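Local atomic coordinates of SVP1-like protein 2 (Kluyveromyces lactis, PDB entry 4V16), a protein that probably binds phosphoinositides, including phosphatidylinositol 3,5-bisphosphate, through a PROPPIN-family beta-propeller and so associates with membranes. Residues P16-E21 and I30-K35; M184-R189 and I227-W232; Q112-S117 and D131-G136; G236-V241 and L248-V253. All blocks are in the same frame, centred on the assembly; numbering follows the deposited sequence.

Contact 1 (P16-E21 and I30-K35); sequences PIVDYE and IVSTPK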
loop_
_atom_site.group_PDB
_atom_site.type_symbol
_atom_site.label_atom_id
_atom_site.label_comp_id
_atom_site.label_asym_id
_atom_site.label_seq_id
_atom_site.Cartn_x
_atom_site.Cartn_y
_atom_site.Cartn_z
ATOM N N PRO A 16 14.849 7.259 -13.881
ATOM C CA PRO A 16 14.647 6.628 -12.573
ATOM C C PRO A 16 13.206 6.750 -12.087
ATOM O O PRO A 16 12.529 7.720 -12.427
ATOM C CB PRO A 16 15.593 7.410 -11.664
ATOM C CG PRO A 16 15.610 8.773 -12.258
ATOM C CD PRO A 16 15.475 8.588 -13.750
ATOM N N ILE A 17 12.747 5.778 -11.306
ATOM C CA ILE A 17 11.420 5.846 -10.708
ATOM C C ILE A 17 11.469 6.681 -9.431
ATOM O O ILE A 17 12.164 6.336 -8.475
ATOM C CB ILE A 17 10.861 4.440 -10.407
ATOM C CG1 ILE A 17 10.410 3.777 -11.713
ATOM C CG2 ILE A 17 9.689 4.517 -9.422
ATOM C CD1 ILE A 17 9.916 2.344 -11.570
ATOM N N VAL A 18 10.724 7.782 -9.433
ATOM C CA VAL A 18 10.646 8.672 -8.281
ATOM C C VAL A 18 9.691 8.105 -7.237
ATOM O O VAL A 18 10.033 7.997 -6.059
ATOM C CB VAL A 18 10.179 10.082 -8.699
ATOM C CG1 VAL A 18 9.947 10.968 -7.476
ATOM C CG2 VAL A 18 11.195 10.719 -9.641
ATOM N N ASP A 19 8.488 7.756 -7.679
ATOM C CA ASP A 19 7.512 7.104 -6.817
ATOM C C ASP A 19 6.682 6.120 -7.632
ATOM O O ASP A 19 6.574 6.244 -8.851
ATOM C CB ASP A 19 6.602 8.133 -6.141
ATOM C CG ASP A 19 5.774 7.530 -5.014
ATOM O OD1 ASP A 19 6.328 6.740 -4.218
ATOM O OD2 ASP A 19 4.567 7.842 -4.925
ATOM N N TYR A 20 6.104 5.141 -6.947
ATOM C CA TYR A 20 5.264 4.142 -7.592
ATOM C C TYR A 20 4.230 3.626 -6.602
ATOM O O TYR A 20 4.478 3.597 -5.398
ATOM C CB TYR A 20 6.112 2.987 -8.133
ATOM C CG TYR A 20 6.784 2.159 -7.059
ATOM C CD1 TYR A 20 7.767 2.708 -6.245
ATOM C CD2 TYR A 20 6.443 0.828 -6.865
ATOM C CE1 TYR A 20 8.385 1.959 -5.265
ATOM C CE2 TYR A 20 7.058 0.067 -5.886
ATOM C CZ TYR A 20 8.029 0.639 -5.089
ATOM O OH TYR A 20 8.648 -0.106 -4.111
ATOM N N GLU A 21 3.070 3.225 -7.111
ATOM C CA GLU A 21 2.004 2.713 -6.258
ATOM C C GLU A 21 0.933 2.011 -7.088
ATOM O O GLU A 21 0.728 2.342 -8.255
ATOM C CB GLU A 21 1.383 3.854 -5.445
ATOM C CG GLU A 21 0.369 3.412 -4.400
ATOM C CD GLU A 21 0.958 2.464 -3.373
ATOM O OE1 GLU A 21 1.513 2.951 -2.362
ATOM O OE2 GLU A 21 0.864 1.232 -3.575
ATOM N N ILE A 30 0.908 2.861 -11.207
ATOM C CA ILE A 30 1.227 4.217 -11.633
ATOM C C ILE A 30 2.581 4.617 -11.055
ATOM O O ILE A 30 2.851 4.397 -9.874
ATOM C CB ILE A 30 0.133 5.222 -11.207
ATOM C CG1 ILE A 30 0.449 6.616 -11.751
ATOM C CG2 ILE A 30 -0.028 5.255 -9.689
ATOM C CD1 ILE A 30 -0.752 7.538 -11.774
ATOM N N VAL A 31 3.431 5.185 -11.905
ATOM C CA VAL A 31 4.780 5.575 -11.511
ATOM C C VAL A 31 5.067 6.995 -11.975
ATOM O O VAL A 31 4.459 7.475 -12.931
ATOM C CB VAL A 31 5.853 4.620 -12.097
ATOM C CG1 VAL A 31 5.481 3.165 -11.845
ATOM C CG2 VAL A 31 6.050 4.862 -13.590
ATOM N N SER A 32 5.998 7.657 -11.296
ATOM C CA SER A 32 6.435 8.990 -11.688
ATOM C C SER A 32 7.944 9.015 -11.901
ATOM O O SER A 32 8.705 8.424 -11.130
ATOM C CB SER A 32 6.034 10.022 -10.634
ATOM O OG SER A 32 6.698 9.782 -9.405
ATOM N N THR A 33 8.363 9.691 -12.963
ATOM C CA THR A 33 9.775 9.901 -13.251
ATOM C C THR A 33 10.036 11.400 -13.214
ATOM O O THR A 33 9.100 12.188 -13.062
ATOM C CB THR A 33 10.171 9.317 -14.621
ATOM O OG1 THR A 33 9.535 10.058 -15.669
ATOM C CG2 THR A 33 9.764 7.856 -14.716
ATOM N N PRO A 34 11.309 11.806 -13.327
ATOM C CA PRO A 34 11.586 13.246 -13.351
ATOM C C PRO A 34 11.000 13.933 -14.583
ATOM O O PRO A 34 10.745 15.137 -14.549
ATOM C CB PRO A 34 13.117 13.308 -13.371
ATOM C CG PRO A 34 13.567 11.995 -12.829
ATOM C CD PRO A 34 12.545 11.008 -13.282
ATOM N N LYS A 35 10.781 13.165 -15.646
ATOM C CA LYS A 35 10.324 13.714 -16.917
ATOM C C LYS A 35 8.826 13.498 -17.149
ATOM O O LYS A 35 8.197 14.253 -17.891
ATOM C CB LYS A 35 11.120 13.099 -18.059
#

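Contact 2 (M184-R189 and I227-W232); sequences MVRLNR and IIDMRW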
loop_
_atom_site.group_PDB
_atom_site.type_symbol
_atom_site.label_atom_id
_atom_site.label_comp_id
_atom_site.label_asym_id
_atom_site.label_seq_id
_atom_site.Cartn_x
_atom_site.Cartn_y
_atom_site.Cartn_z
ATOM N N MET A 184 3.997 -0.844 9.991
ATOM C CA MET A 184 3.025 -0.614 8.930
ATOM C C MET A 184 1.718 -1.344 9.186
ATOM O O MET A 184 1.589 -2.120 10.133
ATOM C CB MET A 184 3.593 -1.029 7.573
ATOM C CG MET A 184 3.963 -2.491 7.458
ATOM S SD MET A 184 4.468 -2.911 5.776
ATOM C CE MET A 184 2.896 -2.840 4.927
ATOM N N VAL A 185 0.756 -1.077 8.312
ATOM C CA VAL A 185 -0.615 -1.521 8.486
ATOM C C VAL A 185 -1.229 -1.808 7.120
ATOM O O VAL A 185 -0.906 -1.138 6.138
ATOM C CB VAL A 185 -1.436 -0.450 9.243
ATOM C CG1 VAL A 185 -2.915 -0.502 8.869
ATOM C CG2 VAL A 185 -1.248 -0.604 10.750
ATOM N N ARG A 186 -2.107 -2.806 7.060
ATOM C CA ARG A 186 -2.764 -3.172 5.808
ATOM C C ARG A 186 -4.196 -3.648 6.019
ATOM O O ARG A 186 -4.438 -4.652 6.687
ATOM C CB ARG A 186 -1.975 -4.266 5.085
ATOM C CG ARG A 186 -0.766 -3.779 4.307
ATOM C CD ARG A 186 -1.161 -2.873 3.146
ATOM N NE ARG A 186 -0.005 -2.511 2.329
ATOM C CZ ARG A 186 0.859 -1.547 2.635
ATOM N NH1 ARG A 186 0.707 -0.834 3.743
ATOM N NH2 ARG A 186 1.880 -1.295 1.830
ATOM N N LEU A 187 -5.138 -2.917 5.435
ATOM C CA LEU A 187 -6.532 -3.335 5.405
ATOM C C LEU A 187 -6.741 -4.370 4.307
ATOM O O LEU A 187 -6.117 -4.289 3.248
ATOM C CB LEU A 187 -7.446 -2.132 5.167
ATOM C CG LEU A 187 -7.727 -1.231 6.367
ATOM C CD1 LEU A 187 -8.123 0.163 5.905
ATOM C CD2 LEU A 187 -8.826 -1.841 7.220
ATOM N N ASN A 188 -7.613 -5.342 4.552
ATOM C CA ASN A 188 -7.980 -6.291 3.508
ATOM C C ASN A 188 -8.873 -5.605 2.476
ATOM O O ASN A 188 -9.135 -4.406 2.572
ATOM C CB ASN A 188 -8.676 -7.520 4.101
ATOM C CG ASN A 188 -9.904 -7.165 4.911
ATOM O OD1 ASN A 188 -10.239 -5.994 5.077
ATOM N ND2 ASN A 188 -10.588 -8.183 5.418
ATOM N N ARG A 189 -9.336 -6.365 1.489
ATOM C CA ARG A 189 -10.112 -5.798 0.393
ATOM C C ARG A 189 -11.466 -5.276 0.867
ATOM O O ARG A 189 -11.866 -4.166 0.513
ATOM C CB ARG A 189 -10.299 -6.840 -0.710
ATOM C CG ARG A 189 -9.006 -7.211 -1.422
ATOM C CD ARG A 189 -8.567 -6.116 -2.386
ATOM N NE ARG A 189 -8.843 -6.470 -3.779
ATOM C CZ ARG A 189 -7.988 -7.093 -4.589
ATOM N NH1 ARG A 189 -6.779 -7.442 -4.163
ATOM N NH2 ARG A 189 -8.342 -7.368 -5.837
ATOM N N ILE A 227 10.102 -5.184 7.731
ATOM C CA ILE A 227 9.148 -5.667 6.740
ATOM C C ILE A 227 8.917 -4.621 5.654
ATOM O O ILE A 227 8.553 -3.480 5.939
ATOM C CB ILE A 227 7.820 -6.047 7.413
ATOM C CG1 ILE A 227 8.023 -7.310 8.255
ATOM C CG2 ILE A 227 6.724 -6.284 6.381
ATOM C CD1 ILE A 227 6.951 -7.538 9.291
ATOM N N ILE A 228 9.126 -5.028 4.406
ATOM C CA ILE A 228 9.086 -4.112 3.271
ATOM C C ILE A 228 7.663 -3.856 2.790
ATOM O O ILE A 228 7.308 -2.719 2.476
ATOM C CB ILE A 228 9.915 -4.650 2.090
ATOM C CG1 ILE A 228 11.325 -5.035 2.549
ATOM C CG2 ILE A 228 9.978 -3.624 0.965
ATOM C CD1 ILE A 228 12.097 -3.909 3.205
ATOM N N ASP A 229 6.855 -4.909 2.711
ATOM C CA ASP A 229 5.467 -4.747 2.293
ATOM C C ASP A 229 4.578 -5.927 2.684
ATOM O O ASP A 229 5.048 -7.055 2.838
ATOM C CB ASP A 229 5.395 -4.541 0.776
ATOM C CG ASP A 229 4.055 -3.986 0.324
ATOM O OD1 ASP A 229 3.439 -3.213 1.088
ATOM O OD2 ASP A 229 3.619 -4.319 -0.797
ATOM N N MET A 230 3.290 -5.634 2.848
ATOM C CA MET A 230 2.256 -6.641 3.065
ATOM C C MET A 230 1.132 -6.431 2.063
ATOM O O MET A 230 0.948 -5.328 1.549
ATOM C CB MET A 230 1.687 -6.557 4.479
ATOM C CG MET A 230 2.643 -6.939 5.584
ATOM S SD MET A 230 1.888 -6.632 7.191
ATOM C CE MET A 230 2.967 -7.589 8.245
ATOM N N ARG A 231 0.366 -7.482 1.793
ATOM C CA ARG A 231 -0.792 -7.354 0.920
ATOM C C ARG A 231 -1.723 -8.555 1.032
ATOM O O ARG A 231 -1.291 -9.702 0.919
ATOM C CB ARG A 231 -0.343 -7.174 -0.530
ATOM C CG ARG A 231 -1.312 -6.377 -1.375
ATOM C CD ARG A 231 -1.327 -4.897 -0.987
ATOM N NE ARG A 231 -0.239 -4.146 -1.606
ATOM C CZ ARG A 231 -0.009 -2.851 -1.401
ATOM N NH1 ARG A 231 -0.788 -2.154 -0.585
ATOM N NH2 ARG A 231 1.003 -2.252 -2.010
ATOM N N TRP A 232 -3.004 -8.277 1.256
ATOM C CA TRP A 232 -4.023 -9.318 1.338
ATOM C C TRP A 232 -4.396 -9.839 -0.044
ATOM O O TRP A 232 -4.410 -9.088 -1.021
ATOM C CB TRP A 232 -5.280 -8.787 2.028
ATOM C CG TRP A 232 -5.099 -8.447 3.474
ATOM C CD1 TRP A 232 -4.599 -7.286 3.988
ATOM C CD2 TRP A 232 -5.435 -9.270 4.596
ATOM N NE1 TRP A 232 -4.597 -7.338 5.361
ATOM C CE2 TRP A 232 -5.105 -8.546 5.759
ATOM C CE3 TRP A 232 -5.978 -10.551 4.731
ATOM C CZ2 TRP A 232 -5.301 -9.060 7.038
ATOM C CZ3 TRP A 232 -6.170 -11.060 6.000
ATOM C CH2 TRP A 232 -5.833 -10.316 7.138
#

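Contact 3 (Q112-S117 and D131-G136); sequences QGDVIS and DIKFGG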
loop_
_atom_site.group_PDB
_atom_site.type_symbol
_atom_site.label_atom_id
_atom_site.label_comp_id
_atom_site.label_asym_id
_atom_site.label_seq_id
_atom_site.Cartn_x
_atom_site.Cartn_y
_atom_site.Cartn_z
ATOM N N GLN A 112 0.726 14.501 5.663
ATOM C CA GLN A 112 1.787 15.497 5.532
ATOM C C GLN A 112 2.443 15.790 6.879
ATOM O O GLN A 112 1.837 16.392 7.766
ATOM C CB GLN A 112 1.245 16.793 4.917
ATOM C CG GLN A 112 -0.077 17.283 5.494
ATOM C CD GLN A 112 -0.494 18.626 4.922
ATOM O OE1 GLN A 112 0.276 19.282 4.220
ATOM N NE2 GLN A 112 -1.722 19.041 5.219
ATOM N N GLY A 113 3.689 15.352 7.022
ATOM C CA GLY A 113 4.445 15.583 8.238
ATOM C C GLY A 113 3.927 14.783 9.417
ATOM O O GLY A 113 3.856 13.555 9.366
ATOM N N ASP A 114 3.565 15.490 10.480
ATOM C CA ASP A 114 3.149 14.866 11.730
ATOM C C ASP A 114 1.632 14.682 11.777
ATOM O O ASP A 114 1.075 14.315 12.812
ATOM C CB ASP A 114 3.620 15.725 12.910
ATOM C CG ASP A 114 3.546 14.997 14.241
ATOM O OD1 ASP A 114 3.558 13.747 14.246
ATOM O OD2 ASP A 114 3.485 15.681 15.285
ATOM N N VAL A 115 0.977 14.915 10.642
ATOM C CA VAL A 115 -0.470 15.105 10.607
ATOM C C VAL A 115 -1.154 14.379 9.445
ATOM O O VAL A 115 -0.561 14.191 8.380
ATOM C CB VAL A 115 -0.791 16.614 10.523
ATOM C CG1 VAL A 115 -2.242 16.859 10.165
ATOM C CG2 VAL A 115 -0.446 17.301 11.838
ATOM N N ILE A 116 -2.407 13.983 9.668
ATOM C CA ILE A 116 -3.261 13.427 8.620
ATOM C C ILE A 116 -4.369 14.419 8.269
ATOM O O ILE A 116 -5.174 14.783 9.129
ATOM C CB ILE A 116 -3.900 12.088 9.048
ATOM C CG1 ILE A 116 -2.819 11.037 9.311
ATOM C CG2 ILE A 116 -4.873 11.588 7.974
ATOM C CD1 ILE A 116 -3.342 9.751 9.927
ATOM N N SER A 117 -4.411 14.842 7.008
ATOM C CA SER A 117 -5.442 15.761 6.528
ATOM C C SER A 117 -6.459 15.023 5.666
ATOM O O SER A 117 -6.104 14.104 4.929
ATOM C CB SER A 117 -4.816 16.906 5.731
ATOM O OG SER A 117 -3.841 17.586 6.499
ATOM N N ASP A 131 -7.450 18.552 11.484
ATOM C CA ASP A 131 -6.304 17.693 11.214
ATOM C C ASP A 131 -5.979 16.756 12.378
ATOM O O ASP A 131 -5.998 17.161 13.541
ATOM C CB ASP A 131 -5.090 18.557 10.883
ATOM C CG ASP A 131 -5.042 18.964 9.418
ATOM O OD1 ASP A 131 -6.068 18.815 8.717
ATOM O OD2 ASP A 131 -3.981 19.449 8.969
ATOM N N ILE A 132 -5.679 15.503 12.044
ATOM C CA ILE A 132 -5.410 14.464 13.037
ATOM C C ILE A 132 -3.914 14.218 13.185
ATOM O O ILE A 132 -3.249 13.800 12.238
ATOM C CB ILE A 132 -6.097 13.130 12.660
ATOM C CG1 ILE A 132 -7.602 13.341 12.462
ATOM C CG2 ILE A 132 -5.840 12.072 13.737
ATOM C CD1 ILE A 132 -8.330 12.134 11.904
ATOM N N LYS A 133 -3.392 14.471 14.381
ATOM C CA LYS A 133 -1.986 14.217 14.665
ATOM C C LYS A 133 -1.809 12.738 15.000
ATOM O O LYS A 133 -2.627 12.160 15.716
ATOM C CB LYS A 133 -1.498 15.111 15.810
ATOM C CG LYS A 133 0.016 15.207 15.912
ATOM C CD LYS A 133 0.468 16.457 16.662
ATOM C CE LYS A 133 0.346 17.706 15.796
ATOM N NZ LYS A 133 1.176 18.833 16.312
ATOM N N PHE A 134 -0.750 12.127 14.473
ATOM C CA PHE A 134 -0.577 10.679 14.571
ATOM C C PHE A 134 0.892 10.278 14.710
ATOM O O PHE A 134 1.779 11.131 14.754
ATOM C CB PHE A 134 -1.197 10.000 13.346
ATOM C CG PHE A 134 -0.360 10.108 12.102
ATOM C CD1 PHE A 134 0.035 11.343 11.618
ATOM C CD2 PHE A 134 0.020 8.972 11.410
ATOM C CE1 PHE A 134 0.803 11.440 10.475
ATOM C CE2 PHE A 134 0.789 9.063 10.266
ATOM C CZ PHE A 134 1.179 10.298 9.799
ATOM N N GLY A 135 1.137 8.970 14.759
ATOM C CA GLY A 135 2.437 8.433 15.126
ATOM C C GLY A 135 3.429 8.204 13.998
ATOM O O GLY A 135 4.606 7.945 14.259
ATOM N N GLY A 136 2.964 8.278 12.754
ATOM C CA GLY A 136 3.844 8.191 11.600
ATOM C C GLY A 136 3.444 7.148 10.571
ATOM O O GLY A 136 3.953 7.160 9.446
#

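Contact 4 (G236-V241 and L248-V253); sequences GSKLAV and LHVFEV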
loop_
_atom_site.group_PDB
_atom_site.type_symbol
_atom_site.label_atom_id
_atom_site.label_comp_id
_atom_site.label_asym_id
_atom_site.label_seq_id
_atom_site.Cartn_x
_atom_site.Cartn_y
_atom_site.Cartn_z
ATOM N N GLY A 236 -9.151 -12.253 0.667
ATOM C CA GLY A 236 -8.821 -12.003 2.059
ATOM C C GLY A 236 -8.515 -13.264 2.845
ATOM O O GLY A 236 -8.534 -13.254 4.076
ATOM N N SER A 237 -8.223 -14.349 2.134
ATOM C CA SER A 237 -7.909 -15.623 2.772
ATOM C C SER A 237 -6.415 -15.768 3.040
ATOM O O SER A 237 -6.007 -16.571 3.880
ATOM C CB SER A 237 -8.391 -16.789 1.904
ATOM O OG SER A 237 -7.680 -16.847 0.679
ATOM N N LYS A 238 -5.609 -14.990 2.323
ATOM C CA LYS A 238 -4.158 -15.080 2.432
ATOM C C LYS A 238 -3.507 -13.709 2.565
ATOM O O LYS A 238 -4.052 -12.698 2.118
ATOM C CB LYS A 238 -3.585 -15.813 1.218
ATOM C CG LYS A 238 -3.793 -17.315 1.265
ATOM C CD LYS A 238 -4.185 -17.869 -0.091
ATOM C CE LYS A 238 -4.563 -19.335 0.006
ATOM N NZ LYS A 238 -5.594 -19.708 -1.002
ATOM N N LEU A 239 -2.330 -13.697 3.184
ATOM C CA LEU A 239 -1.560 -12.478 3.392
ATOM C C LEU A 239 -0.118 -12.680 2.932
ATOM O O LEU A 239 0.609 -13.507 3.485
ATOM C CB LEU A 239 -1.598 -12.075 4.868
ATOM C CG LEU A 239 -0.876 -10.782 5.252
ATOM C CD1 LEU A 239 -1.580 -9.573 4.657
ATOM C CD2 LEU A 239 -0.774 -10.661 6.765
ATOM N N ALA A 240 0.289 -11.925 1.914
ATOM C CA ALA A 240 1.661 -11.972 1.416
ATOM C C ALA A 240 2.546 -10.997 2.189
ATOM O O ALA A 240 2.101 -9.912 2.559
ATOM C CB ALA A 240 1.697 -11.656 -0.069
ATOM N N VAL A 241 3.792 -11.392 2.432
ATOM C CA VAL A 241 4.733 -10.572 3.191
ATOM C C VAL A 241 6.141 -10.687 2.619
ATOM O O VAL A 241 6.574 -11.774 2.239
ATOM C CB VAL A 241 4.767 -10.984 4.681
ATOM C CG1 VAL A 241 5.710 -10.086 5.472
ATOM C CG2 VAL A 241 3.369 -10.948 5.281
ATOM N N LEU A 248 9.854 -13.948 0.314
ATOM C CA LEU A 248 8.415 -13.776 0.151
ATOM C C LEU A 248 7.669 -14.826 0.969
ATOM O O LEU A 248 7.821 -16.025 0.734
ATOM C CB LEU A 248 8.025 -13.871 -1.327
ATOM C CG LEU A 248 6.527 -13.869 -1.657
ATOM C CD1 LEU A 248 5.862 -12.595 -1.166
ATOM C CD2 LEU A 248 6.317 -14.041 -3.155
ATOM N N HIS A 249 6.877 -14.366 1.933
ATOM C CA HIS A 249 6.051 -15.245 2.759
ATOM C C HIS A 249 4.588 -15.177 2.339
ATOM O O HIS A 249 4.142 -14.181 1.769
ATOM C CB HIS A 249 6.165 -14.870 4.237
ATOM C CG HIS A 249 7.557 -14.952 4.780
ATOM N ND1 HIS A 249 8.056 -16.088 5.378
ATOM C CD2 HIS A 249 8.552 -14.034 4.824
ATOM C CE1 HIS A 249 9.301 -15.869 5.763
ATOM N NE2 HIS A 249 9.625 -14.631 5.438
ATOM N N VAL A 250 3.845 -16.241 2.629
ATOM C CA VAL A 250 2.400 -16.253 2.435
ATOM C C VAL A 250 1.749 -16.961 3.618
ATOM O O VAL A 250 2.078 -18.108 3.915
ATOM C CB VAL A 250 2.000 -16.952 1.125
ATOM C CG1 VAL A 250 0.495 -16.871 0.918
ATOM C CG2 VAL A 250 2.734 -16.328 -0.055
ATOM N N PHE A 251 0.836 -16.269 4.292
ATOM C CA PHE A 251 0.164 -16.810 5.468
ATOM C C PHE A 251 -1.309 -17.074 5.171
ATOM O O PHE A 251 -1.968 -16.260 4.525
ATOM C CB PHE A 251 0.299 -15.845 6.648
ATOM C CG PHE A 251 1.722 -15.501 6.991
ATOM C CD1 PHE A 251 2.443 -16.277 7.885
ATOM C CD2 PHE A 251 2.338 -14.398 6.425
ATOM C CE1 PHE A 251 3.754 -15.961 8.204
ATOM C CE2 PHE A 251 3.647 -14.077 6.740
ATOM C CZ PHE A 251 4.355 -14.859 7.631
ATOM N N GLU A 252 -1.817 -18.214 5.635
ATOM C CA GLU A 252 -3.228 -18.550 5.467
ATOM C C GLU A 252 -4.014 -18.053 6.675
ATOM O O GLU A 252 -3.553 -18.162 7.811
ATOM C CB GLU A 252 -3.415 -20.055 5.277
ATOM C CG GLU A 252 -4.732 -20.417 4.611
ATOM C CD GLU A 252 -4.798 -21.871 4.185
ATOM O OE1 GLU A 252 -4.233 -22.730 4.897
ATOM O OE2 GLU A 252 -5.416 -22.154 3.136
ATOM N N VAL A 253 -5.202 -17.513 6.424
ATOM C CA VAL A 253 -5.924 -16.756 7.444
ATOM C C VAL A 253 -7.008 -17.472 8.287
ATOM O O VAL A 253 -7.173 -17.082 9.437
ATOM C CB VAL A 253 -6.569 -15.512 6.794
ATOM C CG1 VAL A 253 -7.373 -14.706 7.809
ATOM C CG2 VAL A 253 -5.479 -14.627 6.198
#

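Contact 1 (P16-E21 and I30-K35)
Val18 and Asp19 both face Ser32, which makes a classic beta bulge in the antiparallel hairpin of strands 19-22 and 28-32, the first two strands of a propeller blade. Backbone bonds do most of the joining. Val18 N reaches Ser32 O at 2.7 Å, and Ser32 N returns to Asp19 O at 2.9 Å. Glu21 N to Ile30 O and Ile30 N to Glu21 O, both 3.0 Å, close the hydrogen-bonded pair at the other end, with Tyr20 and Val31 as the non-hydrogen-bonded pair between. Among polar side chains, Ser32 turns its OG to lie between its own backbone N and carbonyl carbon (chi1 65°). This brings the hydroxyl under the bulge, where Asp19 N meets it in a weak bond, while a stronger one ties it to Gly57 O. The other polar groups reach partners beyond the hairpin: Asp19 OD2 forms a salt bridge with Arg60, Glu21 OE1 another with Lys285, and Tyr20 OH bonds to Asp283. Apolar contacts are few. At one end the rings of Pro16 and Pro34 cross obliquely, CD to CD at 3.8 Å, and Val18 CG2 lies near the same Pro34 CD. Mid-ladder, Tyr20 CB rests on Val31 CG1 at 3.8 Å.

Contact 2 (M184-R189 and I227-W232)
Trp232 packs across Asn188 and Arg186 where two propeller blades meet side by side: strands 184-187 and 227-232 are the first strands of consecutive blades, within the first and second WD repeats. They run nearly parallel (14°) with their axes 7.1 Å apart, so side chains rather than a backbone ladder join them. The tight part is buried around the indole. Asn188 CB sits over the five-membered ring, 3.8 Å from its centroid in a CH-pi contact, and Trp232 NE1 donates to Arg186 O at 3.0 Å, meeting that oxygen from above the carbonyl plane. Farther along, Met184 bends at chi3 (-72°), which carries its CE to Met230 CB at 3.9 Å and over one face of the Arg186 guanidinium, while its SD touches Ile227 CG2. The more open side is polar, lined by the partly exposed Arg186 and Arg231. Here Arg186 NH2 forms a salt bridge with Asp229 OD1 at 2.6 Å, the guanidinium and carboxylate planes 62° apart. Arg231 lies beside Arg186, the like charges probably balanced in part by the shared Asp229; Arg231 NE bonds to Ile286 O in the following blade. A second grip limits rotation of the Arg186 guanidinium: NH1 donates almost in its plane to Val185 O at 2.9 Å.

Contact 3 (Q112-S117 and D131-G136)
Ser117 OG is gripped from two sides: it donates to Asp131 OD2 at 3.1 Å, coming from above the carboxylate plane, and accepts at 2.9 Å from NE2 of Gln112, the first residue of the type II' turn Gln112-Val115. Asp131 OD1 has its own salt bridge with Lys127. Replacing Asp131 by alanine is likely to leave the Ser117 hydroxyl without this acceptor and to cost Lys127 this salt bridge. Backbone bonds then fix the antiparallel register: Ile116 N to Ile132 O at 2.7 Å, Ile132 N to Ile116 O at 3.0 Å, and Phe134 N to Asp114 O at 3.3 Å. The aromatic side chain turns back over the hairpin. With CG between its backbone N and carbonyl carbon (chi1 77°), Phe134 lays one face against Ile116, whose CG1 stands 3.7 Å from the ring centroid in a CH-pi contact; Val115 N meets the ring edge and Gly136 N lies over the opposite face. At the exposed end, the aliphatic part of Lys133 runs across the Asp114 carboxylate. Strand 132-133 is the outermost strand of its propeller blade, paired with strand 115-120, and Ile116, Ile132 and Phe134 all touch Tyr147 of strand 144-148 in the next blade.

Contact 4 (G236-V241 and L248-V253)
Strands 238-241 and 248-252 run antiparallel at 162° with axes 4.5 Å apart, a regular beta hairpin in which Leu239 with Phe251 and Val241 with His249 are the hydrogen-bonded pairs. Leu239 and Phe251 exchange N-H...O bonds of 2.9 Å both ways, from Leu239 N to Phe251 O and from Phe251 N to Leu239 O; His249 N to Val241 O is the straightest of the ladder bonds, at 171°. Beyond the ladder, Val253 N still donates to Ser237 O at 2.8 Å, and the branch Val253 CG2 leans over the same carbonyl. On the face of Leu239, Val241 and Phe251, the edge of the Phe251 ring meets Val241: CE2 lies 3.5 Å from CG2; chi1 of -178° sends Val241 CG1 anti to the backbone N and leaves CG2, beside that N, facing the ring edge. A serine at Phe251 lacks the ring and would probably leave a gap beside Val241 CG2 and Phe218 without this aromatic neighbour. On the opposite face, Ala240 and Val250 form a non-hydrogen-bonded pair, and Lys238 and Glu252 another, their charged ends not in contact. These are the two middle strands of a four-stranded propeller blade. Strand 227-232 borders the first, and strand 271-274, reached through an engineered Gly-Ser linker, borders the second; Val250 and Leu248 pack on Leu320 of strand 317-327 in the adjoining blade.

In the fold
From the N terminus, contact 1 closes the first hairpin, then contact 3 joins the last two strands of the blade built from 98-133. Contact 2 reaches over 37 intervening residues to set the first strands of two consecutive blades side by side, and contact 4 closes the middle hairpin of the second of these. The four follow in series, none nested or crossed. Contacts 2 and 4 share a sheet: strands 227-232 and 238-243 are neighbours, Arg231 O pairs with Ala240 N, and Trp232 packs on Leu239 and Val253. Contact 1 meets contact 2 through the weak, long pair Glu21-Arg231. Contacts 3 and 4 lie on opposite sides of the chain's centre, about 29 Å apart between centres.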